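Glycosyltransferase Gtf1 (Streptococcus pneumoniae, PDB 4PQG) is a glycosyltransferase of the GT-B fold that carries an extended beta-sheet domain beside its two Rossmann-like domains. Local coordinates at residues 264-269 / 292-297. Residues are numbered along the deposited sequence; the frame is centred on the assembly and turned at random.
Sequences ILWNNY and EVLQEQ
The indole of Trp266 meets helix 288-301 with its six-membered rim: Gln297 OE1 sits at the ring edge, near its plane, 3.8 Å from Trp266 CZ3, while Leu294 CD1 comes in obliquely, 4.1 Å from the same carbon. One ring face carries CG2 of Ile264, two residues earlier in the chain, 3.9 Å above the plane and offset toward the rim. The contact belongs to the Rossmann-like half of this GT-B fold that holds the seven-stranded parallel sheet; it joins the loop between strand 244-248 and helix 271-275 to the helix that follows strand 282-285. With CG anti to the carbonyl carbon (chi1 -59°), the indole swings its six-membered end up to the helix, although the first bond of the side chain does not point there. Its plane and the Gln297 amide stand nearly perpendicular, 79° apart. The extended Gln297 chain slides past the ring in the opposite direction, and its CB packs 3.9 Å from Trp266 CH2. The amide oxygen of the buried Gln297 is satisfied by His253, whose NE2 hydrogen-bonds to OE1, so a polar link to the same loop joins the apolar contacts. Phe274 of helix 271-275 stacks edge-to-face with Trp266 and also touches Leu294. Ile264 crosses Gln297 at about a right angle, its terminal methyl against the amide: Ile264 CD1 lies 3.5 Å from Gln297 CD and 3.6 Å from Gln297 NE2.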
# COMPACT_ATOMS: atom_id res chain seq x y z
N ILE A 264 16.78 18.62 -14.41
CA ILE A 264 15.99 18.06 -13.33
C ILE A 264 16.06 16.52 -13.35
O ILE A 264 16.05 15.91 -14.42
CB ILE A 264 14.52 18.53 -13.37
CG1 ILE A 264 13.78 18.06 -12.12
CG2 ILE A 264 13.83 18.09 -14.66
CD1 ILE A 264 12.60 18.91 -11.73
N LEU A 265 16.16 15.92 -12.17
CA LEU A 265 16.03 14.49 -12.04
C LEU A 265 14.71 14.20 -11.34
O LEU A 265 14.54 14.56 -10.18
CB LEU A 265 17.22 13.88 -11.27
CG LEU A 265 17.12 12.40 -10.81
CD1 LEU A 265 17.12 11.44 -12.00
CD2 LEU A 265 18.25 12.05 -9.85
N TRP A 266 13.77 13.59 -12.07
CA TRP A 266 12.49 13.15 -11.54
C TRP A 266 12.68 11.95 -10.64
O TRP A 266 13.67 11.24 -10.78
CB TRP A 266 11.57 12.73 -12.68
CG TRP A 266 11.26 13.80 -13.71
CD1 TRP A 266 11.48 13.74 -15.09
CD2 TRP A 266 10.66 15.12 -13.48
NE1 TRP A 266 11.07 14.90 -15.70
CE2 TRP A 266 10.56 15.77 -14.79
CE3 TRP A 266 10.21 15.82 -12.35
CZ2 TRP A 266 10.04 17.04 -14.95
CZ3 TRP A 266 9.66 17.10 -12.53
CH2 TRP A 266 9.59 17.70 -13.80
N ASN A 267 11.74 11.73 -9.72
CA ASN A 267 11.56 10.44 -9.03
C ASN A 267 11.36 9.37 -10.10
O ASN A 267 10.57 9.57 -11.05
CB ASN A 267 10.31 10.55 -8.14
CG ASN A 267 10.03 9.30 -7.29
OD1 ASN A 267 10.21 8.16 -7.72
ND2 ASN A 267 9.52 9.53 -6.09
N ASN A 268 12.06 8.23 -9.96
CA ASN A 268 11.94 7.15 -10.96
C ASN A 268 10.49 6.71 -11.23
O ASN A 268 10.16 6.36 -12.34
CB ASN A 268 12.77 5.91 -10.57
CG ASN A 268 14.26 6.17 -10.52
OD1 ASN A 268 14.78 7.16 -11.05
ND2 ASN A 268 14.98 5.26 -9.89
N TYR A 269 9.64 6.72 -10.21
CA TYR A 269 8.25 6.31 -10.40
C TYR A 269 7.41 7.29 -11.24
O TYR A 269 6.24 7.03 -11.48
CB TYR A 269 7.54 6.08 -9.07
CG TYR A 269 8.17 5.02 -8.18
CD1 TYR A 269 8.67 3.83 -8.72
CD2 TYR A 269 8.24 5.21 -6.81
CE1 TYR A 269 9.25 2.87 -7.90
CE2 TYR A 269 8.80 4.25 -5.98
CZ TYR A 269 9.30 3.09 -6.53
OH TYR A 269 9.87 2.15 -5.69
N GLU A 292 2.08 23.62 -7.27
CA GLU A 292 2.83 24.77 -7.79
C GLU A 292 4.27 24.40 -8.17
O GLU A 292 4.77 24.84 -9.22
CB GLU A 292 2.85 25.89 -6.75
CG GLU A 292 1.46 26.38 -6.35
CD GLU A 292 1.47 27.20 -5.07
OE1 GLU A 292 2.48 27.90 -4.82
OE2 GLU A 292 0.46 27.13 -4.32
N VAL A 293 4.93 23.61 -7.33
CA VAL A 293 6.29 23.13 -7.61
C VAL A 293 6.33 22.39 -8.95
O VAL A 293 7.13 22.72 -9.83
CB VAL A 293 6.82 22.22 -6.47
CG1 VAL A 293 8.05 21.45 -6.92
CG2 VAL A 293 7.13 23.06 -5.24
N LEU A 294 5.44 21.42 -9.11
CA LEU A 294 5.42 20.62 -10.31
C LEU A 294 5.08 21.47 -11.54
O LEU A 294 5.74 21.34 -12.58
CB LEU A 294 4.42 19.46 -10.17
CG LEU A 294 4.37 18.39 -11.27
CD1 LEU A 294 5.74 17.76 -11.53
CD2 LEU A 294 3.33 17.33 -10.92
N GLN A 295 4.08 22.34 -11.41
CA GLN A 295 3.72 23.22 -12.54
C GLN A 295 4.94 24.00 -13.03
O GLN A 295 5.26 23.99 -14.23
CB GLN A 295 2.55 24.15 -12.20
CG GLN A 295 1.88 24.72 -13.45
CD GLN A 295 1.02 23.69 -14.16
OE1 GLN A 295 0.01 23.27 -13.63
NE2 GLN A 295 1.43 23.28 -15.37
N GLU A 296 5.63 24.66 -12.11
CA GLU A 296 6.85 25.40 -12.41
C GLU A 296 7.89 24.53 -13.10
O GLU A 296 8.56 24.97 -14.05
CB GLU A 296 7.46 26.01 -11.13
CG GLU A 296 6.61 27.09 -10.47
CD GLU A 296 7.13 27.54 -9.11
OE1 GLU A 296 8.04 26.89 -8.54
OE2 GLU A 296 6.61 28.56 -8.58
N GLN A 297 8.06 23.29 -12.63
CA GLN A 297 9.10 22.43 -13.20
C GLN A 297 8.75 21.99 -14.61
O GLN A 297 9.63 21.89 -15.46
CB GLN A 297 9.42 21.25 -12.28
CG GLN A 297 10.17 21.68 -11.03
CD GLN A 297 10.10 20.65 -9.92
OE1 GLN A 297 9.20 19.81 -9.88
NE2 GLN A 297 11.07 20.70 -9.03